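Local structure of glyoxalase family protein (Bacillus cereus, 1ZSW) at residues A101-G106 / S183-V188; E213-S218 / E226-Y231. The protein binds a zinc ion and is of unknown function, but is probably a metal-dependent enzyme of the vicinal oxygen chelate (glyoxalase/dioxygenase) superfamily. One frame throughout, in Å; residues are numbered along the deposited sequence.

Contact 1. Residues A101-G106 / S183-V188; sequences AITRIG and SVELTV
Glu185 reaches from the 183-188 strand to two consecutive residues of the 101-106 strand, Thr103 and Arg104, and divides its carboxylate between them. OE2 takes a short hydrogen bond from Thr103 OG1, 2.6 Å away, on the lone pair directed away from the other oxygen. In the conformer described, one of two modelled for Arg104, OE1 forms a salt bridge with Arg104 NE at 2.8 Å; it also accepts a hydrogen bond from Tyr135 OH. The oxygen sits at the edge of the guanidinium, close to its plane, yet NE approaches OE1 from above the carboxylate plane, and the two flat groups stand 80° apart; NH2 adds only a weak bond to OE1. With CG anti to the backbone N (chi1 -173°) and the rest of the chain extended, the carboxylate is carried out over the neighbouring strand. Held by Thr103, Tyr135 and, in this conformer, Arg104, it probably has little freedom to rotate. Thr187 OG1 lies 2.8 Å from Thr103 OG1 and extends this polar cluster.

Two neighbours can share one partner because the antiparallel pairing contains a classic beta bulge: Thr103 and Arg104 both lie opposite Glu185. Thr103 N donates to Glu185 O, and Glu185 N donates to Arg104 O at 2.9 Å, so both sides of the irregularity remain bonded. Before it in the 101-106 strand, Ala101 and Thr187 form a regular hydrogen-bonded pair; after it, Gly106 N makes a weak bond to Ser183 O. The two strands belong to different glyoxalase-family regions of the chain, which this buried pairing joins into one sheet.

Apolar contacts occupy the face that carries Ile102, Ile105, Val184 and Leu186. Ile102 and Leu186 lie alongside each other, with Ile102 CG1 3.6 Å from Leu186 CD2. Ile102 CG2 meets Val184 CG1 at 3.8 Å, and strand 31-38 packs over Val184 and Ile105.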
loop_
_atom_site.group_PDB
_atom_site.type_symbol
_atom_site.label_atom_id
_atom_site.label_comp_id
_atom_site.label_asym_id
_atom_site.label_seq_id
_atom_site.Cartn_x
_atom_site.Cartn_y
_atom_site.Cartn_z
ATOM N N ALA A 101 14.694 -0.363 -1.609
ATOM C CA ALA A 101 13.582 0.253 -0.856
ATOM C C ALA A 101 12.354 0.363 -1.749
ATOM O O ALA A 101 12.445 0.381 -2.983
ATOM C CB ALA A 101 13.972 1.641 -0.415
ATOM N N ILE A 102 11.177 0.321 -1.133
ATOM C CA ILE A 102 9.924 0.700 -1.830
ATOM C C ILE A 102 9.956 2.217 -1.884
ATOM O O ILE A 102 10.131 2.879 -0.854
ATOM C CB ILE A 102 8.698 0.177 -1.019
ATOM C CG1 ILE A 102 8.872 -1.318 -0.764
ATOM C CG2 ILE A 102 7.395 0.527 -1.780
ATOM C CD1 ILE A 102 7.917 -1.797 0.365
ATOM N N THR A 103 9.794 2.792 -3.084
ATOM C CA THR A 103 10.123 4.212 -3.257
ATOM C C THR A 103 9.006 5.141 -3.758
ATOM O O THR A 103 9.188 6.344 -3.712
ATOM C CB THR A 103 11.390 4.402 -4.171
ATOM O OG1 THR A 103 11.189 3.655 -5.369
ATOM C CG2 THR A 103 12.658 3.946 -3.414
ATOM N N ARG A 104 7.877 4.623 -4.248
ATOM C CA ARG A 104 6.803 5.524 -4.746
ATOM C C ARG A 104 5.463 4.841 -4.662
ATOM O O ARG A 104 5.351 3.638 -5.002
ATOM C CB ARG A 104 7.080 5.949 -6.199
ATOM C CG ARG A 104 6.332 7.206 -6.614
ATOM C CD ARG A 104 6.465 7.543 -8.099
ATOM N NE ARG A 104 7.825 7.412 -8.657
ATOM C CZ ARG A 104 8.696 8.417 -8.774
ATOM N NH1 ARG A 104 8.391 9.638 -8.345
ATOM N NH2 ARG A 104 9.893 8.185 -9.309
ATOM N N ILE A 105 4.443 5.602 -4.233
ATOM C CA ILE A 105 3.081 5.105 -4.174
ATOM C C ILE A 105 2.246 5.732 -5.276
ATOM O O ILE A 105 2.041 6.938 -5.272
ATOM C CB ILE A 105 2.417 5.465 -2.842
ATOM C CG1 ILE A 105 3.311 5.067 -1.678
ATOM C CG2 ILE A 105 1.039 4.765 -2.740
ATOM C CD1 ILE A 105 2.746 5.585 -0.319
ATOM N N GLY A 106 1.761 4.904 -6.194
ATOM C CA GLY A 106 0.837 5.349 -7.241
ATOM C C GLY A 106 -0.601 5.329 -6.737
ATOM O O GLY A 106 -1.024 4.359 -6.106
ATOM N N SER A 183 0.215 1.745 -9.539
ATOM C CA SER A 183 1.600 1.291 -9.563
ATOM C C SER A 183 2.287 1.539 -8.234
ATOM O O SER A 183 2.171 2.648 -7.695
ATOM C CB SER A 183 2.385 2.119 -10.593
ATOM O OG SER A 183 1.644 2.258 -11.783
ATOM N N VAL A 184 3.052 0.558 -7.753
ATOM C CA VAL A 184 3.948 0.783 -6.586
ATOM C C VAL A 184 5.361 0.550 -7.091
ATOM O O VAL A 184 5.586 -0.398 -7.785
ATOM C CB VAL A 184 3.616 -0.182 -5.416
ATOM C CG1 VAL A 184 4.646 -0.037 -4.306
ATOM C CG2 VAL A 184 2.206 0.166 -4.819
ATOM N N GLU A 185 6.260 1.467 -6.751
ATOM C CA GLU A 185 7.648 1.435 -7.278
ATOM C C GLU A 185 8.589 0.810 -6.250
ATOM O O GLU A 185 8.614 1.240 -5.056
ATOM C CB GLU A 185 8.080 2.865 -7.525
ATOM C CG GLU A 185 9.416 3.001 -8.229
ATOM C CD GLU A 185 9.765 4.457 -8.353
ATOM O OE1 GLU A 185 9.229 5.112 -9.310
ATOM O OE2 GLU A 185 10.516 4.976 -7.483
ATOM N N LEU A 186 9.370 -0.156 -6.729
ATOM C CA LEU A 186 10.429 -0.833 -5.927
ATOM C C LEU A 186 11.768 -0.463 -6.588
ATOM O O LEU A 186 11.883 -0.618 -7.807
ATOM C CB LEU A 186 10.250 -2.362 -5.966
ATOM C CG LEU A 186 8.870 -2.894 -5.554
ATOM C CD1 LEU A 186 8.812 -4.402 -5.530
ATOM C CD2 LEU A 186 8.462 -2.340 -4.175
ATOM N N THR A 187 12.725 -0.015 -5.795
ATOM C CA THR A 187 14.077 0.326 -6.330
ATOM C C THR A 187 15.016 -0.734 -5.739
ATOM O O THR A 187 15.039 -0.939 -4.525
ATOM C CB THR A 187 14.469 1.751 -5.913
ATOM O OG1 THR A 187 13.529 2.695 -6.477
ATOM C CG2 THR A 187 15.869 2.123 -6.473
ATOM N N VAL A 188 15.751 -1.436 -6.592
ATOM C CA VAL A 188 16.537 -2.561 -6.135
ATOM C C VAL A 188 17.932 -2.621 -6.777
ATOM O O VAL A 188 18.133 -2.047 -7.848
ATOM C CB VAL A 188 15.818 -3.924 -6.442
ATOM C CG1 VAL A 188 14.515 -4.023 -5.620
ATOM C CG2 VAL A 188 15.511 -4.093 -7.945
#

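Contact 2. Residues E213-S218 / E226-Y231; sequences EAIFQS and EIVVKY
Glu226 and Gln217 lie alongside each other at one end of a beta hairpin, whose antiparallel strands 213-217 and 227-231 form part of a glyoxalase-family domain. The Glu226 chain is extended, with CG anti to the backbone N (chi1 -172°), and its carboxylate lies nearly coplanar with the Gln217 amide, the planes differing by 11°. Its aliphatic part crosses Ile215, Glu226 CG lying 3.8 Å from Ile215 CG2. OE1 is held from beyond the hairpin, by a hydrogen bond from Ser183 OG and a salt bridge to Arg138; two such donors would be expected to favour the charged carboxylate.

Ile227 forms a hydrogen-bonded pair with Phe216. Its N donates to Phe216 O and its O accepts from Phe216 N, both at 2.8 Å, and the same carbonyl oxygen lies at the edge of the Phe216 ring, near its plane.

Val228 turns to the opposite face of the sheet. Its two methyls serve different partners: Val228 CG2 is 4.2 Å from Ile215 CG1, a loose contact, whereas Val228 CG1 lies against the Glu213 carboxylate, 3.7 Å from Glu213 CD.

Val229 pairs with Ala214 through two backbone bonds and points to the same face as Phe216. Its CG2, anti to the carbonyl carbon, approaches the phenyl ring obliquely. Helix 191-201 packs on this face, meeting Phe216 through Ala195, Leu198 and Thr199 and Val229 through Met194.

Lys230 closes the pairing beside Glu213, the two side chains running in the same direction. Their charged ends do not meet, Lys230 NZ lying 5.3 Å from Glu213 OE1. It is the aliphatic CG of Lys230 that passes Glu213 OE1, at 3.7 Å.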
loop_
_atom_site.group_PDB
_atom_site.type_symbol
_atom_site.label_atom_id
_atom_site.label_comp_id
_atom_site.label_asym_id
_atom_site.label_seq_id
_atom_site.Cartn_x
_atom_site.Cartn_y
_atom_site.Cartn_z
ATOM N N GLU A 213 14.674 -0.795 -15.837
ATOM C CA GLU A 213 13.285 -0.814 -15.280
ATOM C C GLU A 213 12.443 -1.919 -15.844
ATOM O O GLU A 213 12.556 -2.282 -17.016
ATOM C CB GLU A 213 12.597 0.517 -15.571
ATOM C CG GLU A 213 11.171 0.591 -14.961
ATOM C CD GLU A 213 10.540 1.931 -15.151
ATOM O OE1 GLU A 213 10.924 2.868 -14.420
ATOM O OE2 GLU A 213 9.659 2.046 -16.033
ATOM N N ALA A 214 11.553 -2.482 -15.033
ATOM C CA ALA A 214 10.665 -3.498 -15.543
ATOM C C ALA A 214 9.313 -3.203 -14.893
ATOM O O ALA A 214 9.260 -2.558 -13.826
ATOM C CB ALA A 214 11.163 -4.889 -15.212
ATOM N N ILE A 215 8.240 -3.614 -15.547
ATOM C CA ILE A 215 6.880 -3.322 -15.042
ATOM C C ILE A 215 6.110 -4.609 -15.021
ATOM O O ILE A 215 6.158 -5.369 -15.976
ATOM C CB ILE A 215 6.169 -2.217 -15.870
ATOM C CG1 ILE A 215 6.936 -0.887 -15.744
ATOM C CG2 ILE A 215 4.705 -2.081 -15.430
ATOM C CD1 ILE A 215 6.204 0.318 -16.435
ATOM N N PHE A 216 5.410 -4.908 -13.900
ATOM C CA PHE A 216 4.717 -6.162 -13.726
ATOM C C PHE A 216 3.323 -5.850 -13.252
ATOM O O PHE A 216 3.113 -4.828 -12.557
ATOM C CB PHE A 216 5.404 -7.025 -12.630
ATOM C CG PHE A 216 6.829 -7.339 -12.948
ATOM C CD1 PHE A 216 7.157 -8.489 -13.674
ATOM C CD2 PHE A 216 7.845 -6.462 -12.561
ATOM C CE1 PHE A 216 8.511 -8.741 -14.026
ATOM C CE2 PHE A 216 9.202 -6.737 -12.888
ATOM C CZ PHE A 216 9.512 -7.870 -13.607
ATOM N N GLN A 217 2.400 -6.706 -13.641
ATOM C CA GLN A 217 1.012 -6.598 -13.231
ATOM C C GLN A 217 0.539 -7.893 -12.590
ATOM O O GLN A 217 0.778 -9.002 -13.087
ATOM C CB GLN A 217 0.118 -6.217 -14.428
ATOM C CG GLN A 217 0.283 -4.784 -14.803
ATOM C CD GLN A 217 -0.257 -4.433 -16.167
ATOM O OE1 GLN A 217 -0.344 -3.253 -16.506
ATOM N NE2 GLN A 217 -0.584 -5.440 -16.956
ATOM N N SER A 218 -0.146 -7.799 -11.449
ATOM C CA SER A 218 -0.619 -9.033 -10.816
ATOM C C SER A 218 -1.670 -9.704 -11.670
ATOM O O SER A 218 -1.684 -10.943 -11.798
ATOM C CB SER A 218 -1.147 -8.771 -9.378
ATOM O OG SER A 218 -2.337 -8.024 -9.331
ATOM N N GLU A 226 -0.098 -3.324 -9.960
ATOM C CA GLU A 226 1.079 -3.055 -10.781
ATOM C C GLU A 226 2.289 -2.686 -9.939
ATOM O O GLU A 226 2.166 -1.902 -8.999
ATOM C CB GLU A 226 0.768 -1.980 -11.796
ATOM C CG GLU A 226 1.889 -1.787 -12.825
ATOM C CD GLU A 226 1.488 -0.764 -13.891
ATOM O OE1 GLU A 226 1.788 0.428 -13.718
ATOM O OE2 GLU A 226 0.844 -1.194 -14.867
ATOM N N ILE A 227 3.429 -3.265 -10.294
ATOM C CA ILE A 227 4.711 -2.969 -9.623
ATOM C C ILE A 227 5.706 -2.518 -10.684
ATOM O O ILE A 227 5.864 -3.202 -11.689
ATOM C CB ILE A 227 5.237 -4.195 -8.884
ATOM C CG1 ILE A 227 4.265 -4.511 -7.714
ATOM C CG2 ILE A 227 6.586 -3.898 -8.299
ATOM C CD1 ILE A 227 4.715 -5.782 -6.971
ATOM N N VAL A 228 6.338 -1.386 -10.424
ATOM C CA VAL A 228 7.418 -0.837 -11.255
ATOM C C VAL A 228 8.717 -1.140 -10.520
ATOM O O VAL A 228 8.913 -0.683 -9.389
ATOM C CB VAL A 228 7.251 0.680 -11.401
ATOM C CG1 VAL A 228 8.453 1.263 -12.187
ATOM C CG2 VAL A 228 5.949 0.987 -12.131
ATOM N N VAL A 229 9.619 -1.869 -11.161
ATOM C CA VAL A 229 10.886 -2.252 -10.536
ATOM C C VAL A 229 11.999 -1.467 -11.226
ATOM O O VAL A 229 12.153 -1.566 -12.445
ATOM C CB VAL A 229 11.157 -3.769 -10.614
ATOM C CG1 VAL A 229 12.508 -4.113 -9.956
ATOM C CG2 VAL A 229 10.034 -4.556 -9.928
ATOM N N LYS A 230 12.710 -0.685 -10.433
ATOM C CA LYS A 230 13.825 0.147 -10.939
ATOM C C LYS A 230 15.173 -0.338 -10.408
ATOM O O LYS A 230 15.346 -0.614 -9.211
ATOM C CB LYS A 230 13.647 1.615 -10.526
ATOM C CG LYS A 230 12.377 2.267 -11.086
ATOM C CD LYS A 230 12.240 3.693 -10.638
ATOM C CE LYS A 230 13.234 4.631 -11.282
ATOM N NZ LYS A 230 13.008 5.995 -10.737
ATOM N N TYR A 231 16.163 -0.409 -11.305
ATOM C CA TYR A 231 17.508 -0.744 -10.878
ATOM C C TYR A 231 18.215 0.538 -10.449
ATOM O O TYR A 231 18.212 1.546 -11.180
ATOM C CB TYR A 231 18.274 -1.395 -12.049
ATOM C CG TYR A 231 19.781 -1.424 -11.808
ATOM C CD1 TYR A 231 20.644 -0.786 -12.683
ATOM C CD2 TYR A 231 20.324 -2.063 -10.699
ATOM C CE1 TYR A 231 22.031 -0.814 -12.478
ATOM C CE2 TYR A 231 21.709 -2.068 -10.473
ATOM C CZ TYR A 231 22.537 -1.444 -11.378
ATOM O OH TYR A 231 23.889 -1.469 -11.167
#

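In the fold
Contacts 1 and 2, with centres 9 Å apart, are successive strand pairings of one sheet: strands 180-188 and 227-231 run parallel as neighbours, so the order is 101-109, 180-188, 227-231, 213-217. Leu186 N probably donates a hydrogen bond to Val228 O, 2.8 Å away across the junction, and Ser183 OG lies 2.7 Å from Glu226 OE1. Side chains continue on both faces, Glu185 CD meeting Lys230 CD at 3.5 Å and Leu186 CD1 meeting Ile227 CG2 at 3.6 Å. Contact 1 lies nearer the zinc site of His33, His246 and Glu294: the Ile102 side chain is about 10 Å from the metal and about 5 Å from the His246 side chain, whereas that of Ile227 is about 12 Å from His246.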